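Local coordinates for protein pullulanase (Bacillus acidopullulyticus, PDB 2WAN) that probably hydrolyses the alpha-1,6-glucosidic linkages of pullulan and of branched starch-type polysaccharides, as a debranching glycoside hydrolase, at residues 119-124 against 306-311; 609-614 against 640-645; 622-627 against 676-681; 630-635 against 664-669. One frame throughout, in Å; residues are numbered along the deposited sequence.

From the N terminus, interaction 1 comes first: it brings 306-311 back to 119-124 across 181 residues, closing before the others open, and joins the end of strand 114-121 and the turn after it to the loop between strands 295-302 and 319-322. The remaining three overlap within the catalytic barrel. Interaction 2 joins helices 597-614 and 629-642, and its segments alternate with those of interactions 3 and 4. Interaction 4 lies within the span of interaction 3 and touches it through Lys668 and Asp681. Interaction 3 ties the loop after strand 618-621 to Ile676 and strand 677-679, and interaction 4 ties the start of helix 629-642 to the loop after strand 647-650; their centres are about 9 Å apart.

Interaction 1. Residues 119-124 against 306-311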
loop_
_atom_site.group_PDB
_atom_site.type_symbol
_atom_site.label_atom_id
_atom_site.label_comp_id
_atom_site.label_asym_id
_atom_site.label_seq_id
_atom_site.Cartn_x
_atom_site.Cartn_y
_atom_site.Cartn_z
ATOM N N LEU A 119 -18.042 1.421 21.606
ATOM C CA LEU A 119 -19.374 1.455 21.049
ATOM C C LEU A 119 -19.223 1.170 19.555
ATOM O O LEU A 119 -18.818 2.051 18.775
ATOM C CB LEU A 119 -20.032 2.821 21.323
ATOM C CG LEU A 119 -21.510 3.020 20.968
ATOM C CD1 LEU A 119 -22.429 2.063 21.778
ATOM C CD2 LEU A 119 -21.920 4.483 21.184
ATOM N N ASP A 120 -19.515 -0.071 19.163
ATOM C CA ASP A 120 -19.251 -0.533 17.789
ATOM C C ASP A 120 -20.471 -0.579 16.894
ATOM O O ASP A 120 -20.358 -0.878 15.708
ATOM C CB ASP A 120 -18.532 -1.894 17.783
ATOM C CG ASP A 120 -17.039 -1.771 18.040
ATOM O OD1 ASP A 120 -16.434 -0.707 17.731
ATOM O OD2 ASP A 120 -16.449 -2.746 18.550
ATOM N N ASP A 121 -21.647 -0.304 17.462
ATOM C CA ASP A 121 -22.872 -0.125 16.685
ATOM C C ASP A 121 -23.764 0.797 17.519
ATOM O O ASP A 121 -23.409 1.142 18.641
ATOM C CB ASP A 121 -23.563 -1.473 16.404
ATOM C CG ASP A 121 -24.436 -1.454 15.156
ATOM O OD1 ASP A 121 -24.591 -2.527 14.533
ATOM O OD2 ASP A 121 -24.969 -0.384 14.774
ATOM N N GLU A 122 -24.896 1.208 16.974
ATOM C CA GLU A 122 -25.784 2.119 17.696
ATOM C C GLU A 122 -26.165 1.596 19.092
ATOM O O GLU A 122 -26.201 2.364 20.050
ATOM C CB GLU A 122 -27.019 2.477 16.866
ATOM C CG GLU A 122 -27.938 1.326 16.532
ATOM C CD GLU A 122 -29.371 1.779 16.316
ATOM O OE1 GLU A 122 -29.781 2.797 16.917
ATOM O OE2 GLU A 122 -30.088 1.113 15.541
ATOM N N LYS A 123 -26.386 0.285 19.203
ATOM C CA LYS A 123 -26.770 -0.328 20.480
ATOM C C LYS A 123 -25.874 -1.508 20.884
ATOM O O LYS A 123 -26.331 -2.436 21.561
ATOM C CB LYS A 123 -28.236 -0.783 20.420
ATOM C CG LYS A 123 -29.254 0.332 20.186
ATOM C CD LYS A 123 -30.633 -0.255 19.889
ATOM C CE LYS A 123 -31.679 0.824 19.710
ATOM N NZ LYS A 123 -32.833 0.332 18.909
ATOM N N THR A 124 -24.601 -1.475 20.477
ATOM C CA THR A 124 -23.668 -2.574 20.756
ATOM C C THR A 124 -22.362 -2.077 21.357
ATOM O O THR A 124 -21.692 -1.198 20.787
ATOM C CB THR A 124 -23.366 -3.406 19.489
ATOM O OG1 THR A 124 -24.589 -3.874 18.912
ATOM C CG2 THR A 124 -22.461 -4.595 19.806
ATOM N N LEU A 306 -19.417 4.890 14.525
ATOM C CA LEU A 306 -19.200 6.039 13.638
ATOM C C LEU A 306 -19.192 5.662 12.156
ATOM O O LEU A 306 -19.228 6.545 11.294
ATOM C CB LEU A 306 -17.916 6.789 14.029
ATOM C CG LEU A 306 -17.836 7.284 15.476
ATOM C CD1 LEU A 306 -16.452 7.887 15.768
ATOM C CD2 LEU A 306 -18.954 8.298 15.793
ATOM N N ASN A 307 -19.150 4.359 11.859
ATOM C CA ASN A 307 -19.312 3.866 10.479
ATOM C C ASN A 307 -20.698 4.137 9.896
ATOM O O ASN A 307 -20.861 4.156 8.680
ATOM C CB ASN A 307 -19.088 2.350 10.368
ATOM C CG ASN A 307 -17.699 1.903 10.783
ATOM O OD1 ASN A 307 -16.798 2.704 11.032
ATOM N ND2 ASN A 307 -17.525 0.584 10.861
ATOM N N LEU A 308 -21.691 4.311 10.770
ATOM C CA LEU A 308 -23.100 4.395 10.348
ATOM C C LEU A 308 -23.381 5.610 9.456
ATOM O O LEU A 308 -22.775 6.670 9.634
ATOM C CB LEU A 308 -24.039 4.380 11.571
ATOM C CG LEU A 308 -24.084 3.090 12.411
ATOM C CD1 LEU A 308 -24.855 3.292 13.720
ATOM C CD2 LEU A 308 -24.676 1.946 11.622
ATOM N N PRO A 309 -24.305 5.466 8.485
ATOM C CA PRO A 309 -24.632 6.551 7.559
ATOM C C PRO A 309 -24.930 7.911 8.216
ATOM O O PRO A 309 -24.658 8.951 7.615
ATOM C CB PRO A 309 -25.864 6.011 6.834
ATOM C CG PRO A 309 -25.579 4.542 6.770
ATOM C CD PRO A 309 -24.991 4.218 8.111
ATOM N N ARG A 310 -25.467 7.907 9.433
ATOM C CA ARG A 310 -25.794 9.166 10.110
ATOM C C ARG A 310 -24.561 10.025 10.431
ATOM O O ARG A 310 -24.692 11.236 10.592
ATOM C CB ARG A 310 -26.627 8.922 11.368
ATOM C CG ARG A 310 -25.886 8.253 12.503
ATOM C CD ARG A 310 -26.739 8.202 13.762
ATOM N NE ARG A 310 -27.104 9.537 14.223
ATOM C CZ ARG A 310 -28.011 9.787 15.161
ATOM N NH1 ARG A 310 -28.671 8.794 15.744
ATOM N NH2 ARG A 310 -28.267 11.036 15.506
ATOM N N TYR A 311 -23.387 9.390 10.520
ATOM C CA TYR A 311 -22.113 10.081 10.768
ATOM C C TYR A 311 -21.254 10.151 9.511
ATOM O O TYR A 311 -20.051 10.437 9.598
ATOM C CB TYR A 311 -21.318 9.383 11.885
ATOM C CG TYR A 311 -22.144 9.110 13.122
ATOM C CD1 TYR A 311 -22.574 10.161 13.931
ATOM C CD2 TYR A 311 -22.503 7.810 13.476
ATOM C CE1 TYR A 311 -23.347 9.933 15.057
ATOM C CE2 TYR A 311 -23.279 7.565 14.623
ATOM C CZ TYR A 311 -23.693 8.641 15.402
ATOM O OH TYR A 311 -24.474 8.454 16.528
#
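Leu308 lays its two methyl groups against Asp121 and Glu122 in a small surface contact that buries 107 Å² over both segments. The tip of Asp121 does the reaching: its CB leaves the backbone away from 306-311, yet with CG anti to the backbone N (chi1 -155°) the carboxylate swings back, and OD2 comes 3.8 Å from Leu308 CD1 and 3.9 Å from Leu308 CD2. The two side chains cross at about a right angle. Leu308 CD1 also meets Glu122 CB at 3.9 Å, so that one methyl touches both residues. Asp121 OD2 is fixed by a local hydrogen bond from Glu122 N (2.7 Å, 147°), which arrives on the anti side of the carboxylate, somewhat out of its plane. With an alanine in place of Asp121, Glu122 N would probably be left without this acceptor and a gap would open beside the Leu308 methyls. The type I turn from Asp121 to Thr124 joins antiparallel strands 114-121 and 124-129 as a beta hairpin. Next to it, Leu119 shares backbone bonds with Leu301, Arg303 and Val305, and Asp120 forms a salt bridge with Arg303, tying strand 114-121 to strand 295-302 and the loop that carries Leu308.

Interaction 2. Residues 609-614 against 640-645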
loop_
_atom_site.group_PDB
_atom_site.type_symbol
_atom_site.label_atom_id
_atom_site.label_comp_id
_atom_site.label_asym_id
_atom_site.label_seq_id
_atom_site.Cartn_x
_atom_site.Cartn_y
_atom_site.Cartn_z
ATOM N N TYR A 609 -6.930 15.627 -4.682
ATOM C CA TYR A 609 -6.362 16.969 -4.515
ATOM C C TYR A 609 -4.974 17.028 -5.165
ATOM O O TYR A 609 -4.670 17.991 -5.893
ATOM C CB TYR A 609 -6.267 17.354 -3.026
ATOM C CG TYR A 609 -5.460 18.614 -2.797
ATOM C CD1 TYR A 609 -5.961 19.875 -3.181
ATOM C CD2 TYR A 609 -4.191 18.559 -2.216
ATOM C CE1 TYR A 609 -5.217 21.043 -2.963
ATOM C CE2 TYR A 609 -3.429 19.724 -2.008
ATOM C CZ TYR A 609 -3.951 20.962 -2.386
ATOM O OH TYR A 609 -3.204 22.108 -2.198
ATOM N N TRP A 610 -4.127 16.031 -4.895
ATOM C CA TRP A 610 -2.788 16.036 -5.493
ATOM C C TRP A 610 -2.824 15.993 -7.031
ATOM O O TRP A 610 -2.066 16.700 -7.711
ATOM C CB TRP A 610 -1.915 14.914 -4.908
ATOM C CG TRP A 610 -1.404 15.302 -3.548
ATOM C CD1 TRP A 610 -1.943 14.951 -2.343
ATOM C CD2 TRP A 610 -0.301 16.171 -3.259
ATOM N NE1 TRP A 610 -1.227 15.519 -1.312
ATOM C CE2 TRP A 610 -0.214 16.282 -1.848
ATOM C CE3 TRP A 610 0.629 16.869 -4.059
ATOM C CZ2 TRP A 610 0.775 17.050 -1.205
ATOM C CZ3 TRP A 610 1.630 17.638 -3.422
ATOM C CH2 TRP A 610 1.687 17.719 -2.000
ATOM N N VAL A 611 -3.712 15.182 -7.593
ATOM C CA VAL A 611 -3.851 15.173 -9.054
ATOM C C VAL A 611 -4.404 16.511 -9.567
ATOM O O VAL A 611 -3.885 17.087 -10.522
ATOM C CB VAL A 611 -4.752 14.008 -9.513
ATOM C CG1 VAL A 611 -5.131 14.179 -11.003
ATOM C CG2 VAL A 611 -4.015 12.658 -9.259
ATOM N N ASN A 612 -5.475 17.001 -8.946
ATOM C CA ASN A 612 -6.122 18.216 -9.449
ATOM C C ASN A 612 -5.265 19.476 -9.277
ATOM O O ASN A 612 -5.126 20.264 -10.217
ATOM C CB ASN A 612 -7.494 18.398 -8.805
ATOM C CG ASN A 612 -8.541 17.400 -9.319
ATOM O OD1 ASN A 612 -8.543 16.989 -10.494
ATOM N ND2 ASN A 612 -9.452 17.014 -8.426
ATOM N N GLU A 613 -4.664 19.651 -8.097
ATOM C CA GLU A 613 -3.917 20.879 -7.810
ATOM C C GLU A 613 -2.486 20.867 -8.353
ATOM O O GLU A 613 -1.979 21.908 -8.849
ATOM C CB GLU A 613 -3.903 21.148 -6.292
ATOM C CG GLU A 613 -3.263 22.446 -5.862
ATOM C CD GLU A 613 -4.029 23.692 -6.344
ATOM O OE1 GLU A 613 -5.273 23.609 -6.517
ATOM O OE2 GLU A 613 -3.377 24.738 -6.541
ATOM N N TYR A 614 -1.826 19.705 -8.257
ATOM C CA TYR A 614 -0.409 19.594 -8.638
ATOM C C TYR A 614 -0.146 18.879 -9.965
ATOM O O TYR A 614 0.976 18.889 -10.427
ATOM C CB TYR A 614 0.428 18.947 -7.515
ATOM C CG TYR A 614 0.545 19.794 -6.249
ATOM C CD1 TYR A 614 1.686 20.587 -6.003
ATOM C CD2 TYR A 614 -0.481 19.799 -5.295
ATOM C CE1 TYR A 614 1.785 21.370 -4.839
ATOM C CE2 TYR A 614 -0.383 20.569 -4.129
ATOM C CZ TYR A 614 0.754 21.346 -3.919
ATOM O OH TYR A 614 0.855 22.073 -2.767
ATOM N N HIS A 640 -9.197 7.218 -12.368
ATOM C CA HIS A 640 -9.301 6.886 -13.803
ATOM C C HIS A 640 -10.482 7.605 -14.467
ATOM O O HIS A 640 -10.485 7.831 -15.673
ATOM C CB HIS A 640 -9.366 5.369 -14.048
ATOM C CG HIS A 640 -8.076 4.653 -13.753
ATOM N ND1 HIS A 640 -6.845 5.123 -14.160
ATOM C CD2 HIS A 640 -7.835 3.495 -13.091
ATOM C CE1 HIS A 640 -5.899 4.284 -13.758
ATOM N NE2 HIS A 640 -6.475 3.285 -13.113
ATOM N N ALA A 641 -11.474 7.973 -13.666
ATOM C CA ALA A 641 -12.565 8.821 -14.164
ATOM C C ALA A 641 -12.081 10.224 -14.543
ATOM O O ALA A 641 -12.625 10.844 -15.462
ATOM C CB ALA A 641 -13.712 8.893 -13.140
ATOM N N ILE A 642 -11.067 10.719 -13.837
ATOM C CA ILE A 642 -10.442 12.001 -14.169
ATOM C C ILE A 642 -9.574 11.814 -15.419
ATOM O O ILE A 642 -9.681 12.573 -16.382
ATOM C CB ILE A 642 -9.604 12.518 -12.979
ATOM C CG1 ILE A 642 -10.535 12.909 -11.825
ATOM C CG2 ILE A 642 -8.684 13.708 -13.386
ATOM C CD1 ILE A 642 -9.851 12.957 -10.511
ATOM N N ASN A 643 -8.737 10.782 -15.396
ATOM C CA ASN A 643 -7.800 10.511 -16.476
ATOM C C ASN A 643 -7.469 9.019 -16.484
ATOM O O ASN A 643 -6.824 8.540 -15.559
ATOM C CB ASN A 643 -6.532 11.352 -16.273
ATOM C CG ASN A 643 -5.461 11.081 -17.321
ATOM O OD1 ASN A 643 -5.617 10.227 -18.190
ATOM N ND2 ASN A 643 -4.353 11.815 -17.229
ATOM N N PRO A 644 -7.919 8.275 -17.524
ATOM C CA PRO A 644 -7.705 6.820 -17.528
ATOM C C PRO A 644 -6.237 6.419 -17.601
ATOM O O PRO A 644 -5.921 5.265 -17.346
ATOM C CB PRO A 644 -8.453 6.340 -18.788
ATOM C CG PRO A 644 -8.647 7.544 -19.612
ATOM C CD PRO A 644 -8.733 8.716 -18.675
ATOM N N GLY A 645 -5.359 7.363 -17.956
ATOM C CA GLY A 645 -3.924 7.085 -18.041
ATOM C C GLY A 645 -3.164 7.175 -16.721
ATOM O O GLY A 645 -1.977 6.841 -16.679
#
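Val611 and Asn612 meet Ile642 in a light helix-to-helix packing contact on the outside of the catalytic (beta/alpha)8 barrel, the TIM-barrel fold of the alpha-amylase family. Helix 597-614 leads into barrel strand 618-621, and helix 629-642 leads out of it toward strand 647-650, so the two are successive helices of the outer layer and touch here near their C-terminal ends. The evidence is modest in scale: 100 Å² buried in all, and a nearest CA pair, Asn612 to Ile642, that is 8.9 Å apart. Ile642 supplies everything on its side. Its branch methyl CG2 stands 4.3 Å from Val611 CG1, an apolar contact on the buried side, since Val611 also packs on Phe619 of strand 618-621. The other arm of Ile642 is extended, with CD1 anti to CA (chi2 160°), which carries that methyl to 4.2 Å from Asn612 OD1 at the exposed margin. The amide of Asn612 thus turns its oxygen toward the isoleucine tip. On the flank of helix 597-614 that faces helix 529-543, Trp610 sets CZ3 over the centre of the Tyr614 ring, 3.5 Å above its plane. Beyond Ile642 the chain turns toward strand 647-650 through an Asx turn at Asn643, whose ND2 is bonded to Thr426. The turn is closed by Gly645 N, which donates to Asn643 OD1 over 2.9 Å at 155°, approaching from above the carbonyl plane, 50° out of it.

Interaction 3. Residues 622-627 against 676-681; sequences DLMALL and IGVFND
Met624 reaches across to Ile676, Gly677 and Val678, and almost all of the meeting is done by its terminal methyl. The apolar contacts come first: CE is 3.7 Å from Val678 CG1 and 3.9 Å from Ile676 CD1, while the sulfur SD of Met624 lies 4.1 Å from the same Ile676 CD1. The methionine passes Val678 at about a right angle and meets Ile676 more slantwise. Its shape accounts for the reach: chi1 and chi2 are both extended (-173° and 174°), carrying SD well away from the backbone, and a bend at chi3 (69°) then turns CE onto the strand. A second kind of contact is methyl to backbone, with Met624 CE 3.4 Å from the carbonyl oxygen Gly677 O. That carbonyl belongs to a strand backbone held by its neighbours, since Gly677 bonds with Leu648 and Gly650. Backbone bonds also shape the methionine's own loop, where Leu627 N donates to Met624 O (2.8 Å) and Leu626 N to Leu623 O (3.0 Å). All four touching residues are buried. The contact bridges over a strand of the barrel: 622-627 follows strand 618-621, Gly677 and Val678 belong to strand 677-679, and strand 647-650 runs between those two in the sheet. Met632 of helix 629-642 packs on both Met624 and Ile676, placing this cluster between the barrel sheet and that helix.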
loop_
_atom_site.group_PDB
_atom_site.type_symbol
_atom_site.label_atom_id
_atom_site.label_comp_id
_atom_site.label_asym_id
_atom_site.label_seq_id
_atom_site.Cartn_x
_atom_site.Cartn_y
_atom_site.Cartn_z
ATOM N N ASP A 622 2.962 3.156 -0.586
ATOM C CA ASP A 622 3.754 2.480 0.452
ATOM C C ASP A 622 2.859 1.463 1.177
ATOM O O ASP A 622 1.713 1.767 1.494
ATOM C CB ASP A 622 4.277 3.526 1.442
ATOM C CG ASP A 622 5.224 2.945 2.453
ATOM O OD1 ASP A 622 6.351 2.574 2.061
ATOM O OD2 ASP A 622 4.838 2.869 3.640
ATOM N N LEU A 623 3.379 0.254 1.403
ATOM C CA LEU A 623 2.613 -0.831 2.064
ATOM C C LEU A 623 1.139 -0.848 1.639
ATOM O O LEU A 623 0.228 -0.882 2.467
ATOM C CB LEU A 623 2.767 -0.749 3.590
ATOM C CG LEU A 623 4.203 -0.757 4.126
ATOM C CD1 LEU A 623 4.239 -0.622 5.640
ATOM C CD2 LEU A 623 4.968 -2.018 3.689
ATOM N N MET A 624 0.922 -0.853 0.327
ATOM C CA MET A 624 -0.409 -0.805 -0.276
ATOM C C MET A 624 -1.361 -1.913 0.214
ATOM O O MET A 624 -2.584 -1.698 0.308
ATOM C CB MET A 624 -0.274 -0.850 -1.795
ATOM C CG MET A 624 -1.621 -0.634 -2.505
ATOM S SD MET A 624 -1.416 -0.520 -4.286
ATOM C CE MET A 624 -0.937 -2.210 -4.695
ATOM N N ALA A 625 -0.809 -3.082 0.533
ATOM C CA ALA A 625 -1.631 -4.186 1.065
ATOM C C ALA A 625 -2.523 -3.694 2.207
ATOM O O ALA A 625 -3.697 -4.054 2.274
ATOM C CB ALA A 625 -0.741 -5.336 1.541
ATOM N N LEU A 626 -1.959 -2.857 3.080
ATOM C CA LEU A 626 -2.693 -2.294 4.223
ATOM C C LEU A 626 -3.901 -1.434 3.871
ATOM O O LEU A 626 -4.815 -1.276 4.694
ATOM C CB LEU A 626 -1.751 -1.476 5.106
ATOM C CG LEU A 626 -0.581 -2.223 5.754
ATOM C CD1 LEU A 626 0.299 -1.230 6.469
ATOM C CD2 LEU A 626 -1.107 -3.286 6.743
ATOM N N LEU A 627 -3.913 -0.850 2.673
ATOM C CA LEU A 627 -5.029 0.038 2.301
ATOM C C LEU A 627 -6.306 -0.730 1.976
ATOM O O LEU A 627 -7.411 -0.193 2.116
ATOM C CB LEU A 627 -4.628 0.973 1.155
ATOM C CG LEU A 627 -3.402 1.853 1.477
ATOM C CD1 LEU A 627 -3.065 2.722 0.270
ATOM C CD2 LEU A 627 -3.615 2.731 2.743
ATOM N N ILE A 676 -4.608 -1.405 -11.002
ATOM C CA ILE A 676 -3.434 -1.082 -10.186
ATOM C C ILE A 676 -2.385 -2.192 -10.296
ATOM O O ILE A 676 -2.705 -3.334 -10.628
ATOM C CB ILE A 676 -3.802 -0.892 -8.684
ATOM C CG1 ILE A 676 -4.075 -2.251 -8.002
ATOM C CG2 ILE A 676 -4.954 0.148 -8.492
ATOM C CD1 ILE A 676 -4.451 -2.174 -6.490
ATOM N N GLY A 677 -1.136 -1.839 -10.022
ATOM C CA GLY A 677 -0.014 -2.784 -10.076
ATOM C C GLY A 677 0.653 -3.054 -8.746
ATOM O O GLY A 677 0.479 -2.300 -7.780
ATOM N N VAL A 678 1.399 -4.160 -8.669
ATOM C CA VAL A 678 2.130 -4.499 -7.442
ATOM C C VAL A 678 3.601 -4.745 -7.740
ATOM O O VAL A 678 3.936 -5.318 -8.766
ATOM C CB VAL A 678 1.519 -5.723 -6.693
ATOM C CG1 VAL A 678 0.128 -5.388 -6.199
ATOM C CG2 VAL A 678 1.491 -6.985 -7.605
ATOM N N PHE A 679 4.473 -4.301 -6.843
ATOM C CA PHE A 679 5.891 -4.592 -6.960
ATOM C C PHE A 679 6.091 -6.099 -6.947
ATOM O O PHE A 679 5.539 -6.812 -6.093
ATOM C CB PHE A 679 6.671 -3.953 -5.814
ATOM C CG PHE A 679 6.948 -2.508 -6.033
ATOM C CD1 PHE A 679 7.957 -2.115 -6.919
ATOM C CD2 PHE A 679 6.186 -1.539 -5.392
ATOM C CE1 PHE A 679 8.229 -0.746 -7.166
ATOM C CE2 PHE A 679 6.457 -0.175 -5.620
ATOM C CZ PHE A 679 7.479 0.211 -6.488
ATOM N N ASN A 680 6.865 -6.568 -7.912
ATOM C CA ASN A 680 7.040 -7.991 -8.141
ATOM C C ASN A 680 8.287 -8.513 -7.440
ATOM O O ASN A 680 9.367 -8.552 -8.009
ATOM C CB ASN A 680 7.064 -8.267 -9.654
ATOM C CG ASN A 680 7.102 -9.756 -9.976
ATOM O OD1 ASN A 680 7.302 -10.581 -9.091
ATOM N ND2 ASN A 680 6.933 -10.097 -11.259
ATOM N N ASP A 681 8.133 -8.894 -6.180
ATOM C CA ASP A 681 9.268 -9.458 -5.462
ATOM C C ASP A 681 9.669 -10.851 -5.968
ATOM O O ASP A 681 10.793 -11.301 -5.686
ATOM C CB ASP A 681 9.089 -9.403 -3.927
ATOM C CG ASP A 681 7.820 -10.095 -3.427
ATOM O OD1 ASP A 681 6.822 -10.209 -4.169
ATOM O OD2 ASP A 681 7.830 -10.500 -2.248
#

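Interaction 4. Residues 630-635 against 664-669. With ACT (acetate ion), chain O.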
loop_
_atom_site.group_PDB
_atom_site.type_symbol
_atom_site.label_atom_id
_atom_site.label_comp_id
_atom_site.label_asym_id
_atom_site.label_seq_id
_atom_site.Cartn_x
_atom_site.Cartn_y
_atom_site.Cartn_z
ATOM N N ASP A 630 -10.997 -2.950 -1.369
ATOM C CA ASP A 630 -12.133 -2.079 -1.611
ATOM C C ASP A 630 -11.693 -0.636 -1.784
ATOM O O ASP A 630 -12.145 0.059 -2.695
ATOM C CB ASP A 630 -13.153 -2.212 -0.473
ATOM C CG ASP A 630 -13.904 -3.546 -0.518
ATOM O OD1 ASP A 630 -13.714 -4.319 -1.480
ATOM O OD2 ASP A 630 -14.690 -3.816 0.417
ATOM N N THR A 631 -10.777 -0.212 -0.922
ATOM C CA THR A 631 -10.212 1.134 -0.996
ATOM C C THR A 631 -9.414 1.377 -2.284
ATOM O O THR A 631 -9.593 2.406 -2.940
ATOM C CB THR A 631 -9.373 1.433 0.257
ATOM O OG1 THR A 631 -10.241 1.422 1.404
ATOM C CG2 THR A 631 -8.678 2.808 0.173
ATOM N N MET A 632 -8.556 0.430 -2.662
ATOM C CA MET A 632 -7.760 0.591 -3.888
ATOM C C MET A 632 -8.625 0.607 -5.152
ATOM O O MET A 632 -8.333 1.310 -6.110
ATOM C CB MET A 632 -6.686 -0.495 -4.004
ATOM C CG MET A 632 -5.564 -0.429 -2.962
ATOM S SD MET A 632 -4.883 1.228 -2.696
ATOM C CE MET A 632 -4.513 1.776 -4.343
ATOM N N ALA A 633 -9.683 -0.201 -5.150
ATOM C CA ALA A 633 -10.629 -0.183 -6.249
ATOM C C ALA A 633 -11.251 1.209 -6.374
ATOM O O ALA A 633 -11.411 1.724 -7.477
ATOM C CB ALA A 633 -11.709 -1.262 -6.036
ATOM N N LYS A 634 -11.598 1.821 -5.239
ATOM C CA LYS A 634 -12.219 3.155 -5.277
ATOM C C LYS A 634 -11.239 4.239 -5.712
ATOM O O LYS A 634 -11.605 5.142 -6.476
ATOM C CB LYS A 634 -12.846 3.529 -3.941
ATOM C CG LYS A 634 -14.117 2.777 -3.614
ATOM C CD LYS A 634 -14.674 3.266 -2.284
ATOM C CE LYS A 634 -16.058 2.705 -2.022
ATOM N NZ LYS A 634 -16.529 3.195 -0.697
ATOM N N ILE A 635 -10.006 4.165 -5.206
ATOM C CA ILE A 635 -8.956 5.081 -5.643
ATOM C C ILE A 635 -8.785 4.984 -7.158
ATOM O O ILE A 635 -8.804 6.004 -7.867
ATOM C CB ILE A 635 -7.617 4.804 -4.917
ATOM C CG1 ILE A 635 -7.715 5.245 -3.450
ATOM C CG2 ILE A 635 -6.420 5.496 -5.657
ATOM C CD1 ILE A 635 -6.541 4.800 -2.579
ATOM N N GLN A 664 -8.940 -8.891 2.654
ATOM C CA GLN A 664 -8.944 -7.531 2.103
ATOM C C GLN A 664 -7.538 -7.004 1.807
ATOM O O GLN A 664 -7.385 -6.042 1.045
ATOM C CB GLN A 664 -9.744 -6.557 2.988
ATOM C CG GLN A 664 -11.261 -6.521 2.657
ATOM C CD GLN A 664 -11.565 -5.973 1.248
ATOM O OE1 GLN A 664 -11.133 -4.877 0.875
ATOM N NE2 GLN A 664 -12.321 -6.733 0.473
ATOM N N LEU A 665 -6.518 -7.640 2.380
ATOM C CA LEU A 665 -5.131 -7.188 2.178
ATOM C C LEU A 665 -4.767 -7.314 0.709
ATOM O O LEU A 665 -5.067 -8.331 0.076
ATOM C CB LEU A 665 -4.147 -7.970 3.048
ATOM C CG LEU A 665 -4.164 -7.710 4.558
ATOM C CD1 LEU A 665 -3.287 -8.727 5.258
ATOM C CD2 LEU A 665 -3.703 -6.281 4.906
ATOM N N VAL A 666 -4.149 -6.270 0.152
ATOM C CA VAL A 666 -3.773 -6.318 -1.265
ATOM C C VAL A 666 -2.397 -6.970 -1.434
ATOM O O VAL A 666 -1.386 -6.305 -1.690
ATOM C CB VAL A 666 -3.827 -4.936 -1.973
ATOM C CG1 VAL A 666 -3.835 -5.117 -3.511
ATOM C CG2 VAL A 666 -5.055 -4.137 -1.524
ATOM N N THR A 667 -2.378 -8.291 -1.276
ATOM C CA THR A 667 -1.190 -9.108 -1.565
ATOM C C THR A 667 -1.207 -9.493 -3.054
ATOM O O THR A 667 -2.167 -9.194 -3.752
ATOM C CB THR A 667 -1.177 -10.375 -0.675
ATOM O OG1 THR A 667 -2.458 -11.009 -0.751
ATOM C CG2 THR A 667 -0.898 -10.001 0.773
ATOM N N LYS A 668 -0.134 -10.108 -3.555
ATOM C CA LYS A 668 -0.063 -10.419 -4.983
ATOM C C LYS A 668 -1.209 -11.335 -5.413
ATOM O O LYS A 668 -1.479 -12.360 -4.765
ATOM C CB LYS A 668 1.295 -11.032 -5.353
ATOM C CG LYS A 668 2.497 -10.102 -5.119
ATOM C CD LYS A 668 3.744 -10.633 -5.835
ATOM C CE LYS A 668 4.253 -11.952 -5.199
ATOM N NZ LYS A 668 4.699 -11.781 -3.788
ATOM N N GLY A 669 -1.879 -10.958 -6.494
ATOM C CA GLY A 669 -3.069 -11.680 -6.982
ATOM C C GLY A 669 -4.331 -10.890 -6.655
ATOM O O GLY A 669 -5.305 -10.916 -7.402
HETATM C C ACT O . -10.653 -2.017 2.798
HETATM O O ACT O . -10.524 -1.436 1.688
HETATM O OXT ACT O . -10.938 -3.234 2.798
HETATM C CH3 ACT O . -10.457 -1.309 4.088
#
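The amide of Gln664 and the carboxylate of Asp630 meet with their planes 51° apart, the two side chains crossing at about a right angle. Gln664 presents its oxygen in the carbonyl plane to the backbone: Asp630 N donates to Gln664 OE1 over 3.0 Å and nearly straight, at 165°. The amide nitrogen adds a weak bond, Gln664 NE2 to Asp630 OD1 at 3.4 Å. A bend at chi2 (-65°) folds the glutamine back toward this helix start. Beside it sits an acetate, probably from the crystallisation liquor, whose O is gripped by Thr631 N and Thr631 OG1, each at 2.9 Å. A leucine in place of Gln664 would probably leave Asp630 N without its side-chain acceptor. Deeper in, Met632 CG packs on Val666 CG2 at 4.0 Å, after which the methionine chain turns away. Val666 is the centre of an inverse gamma turn, and the backbone of Gln664 is also bonded to Lys629. Backbone N-H groups of the first helical turn holding acceptor oxygens, here of a glutamine side chain and a bound acetate, are characteristic of a helix N-terminus; the glutamine joins helix 629-642 to the long loop after strand 647-650 of the (beta/alpha)8 barrel.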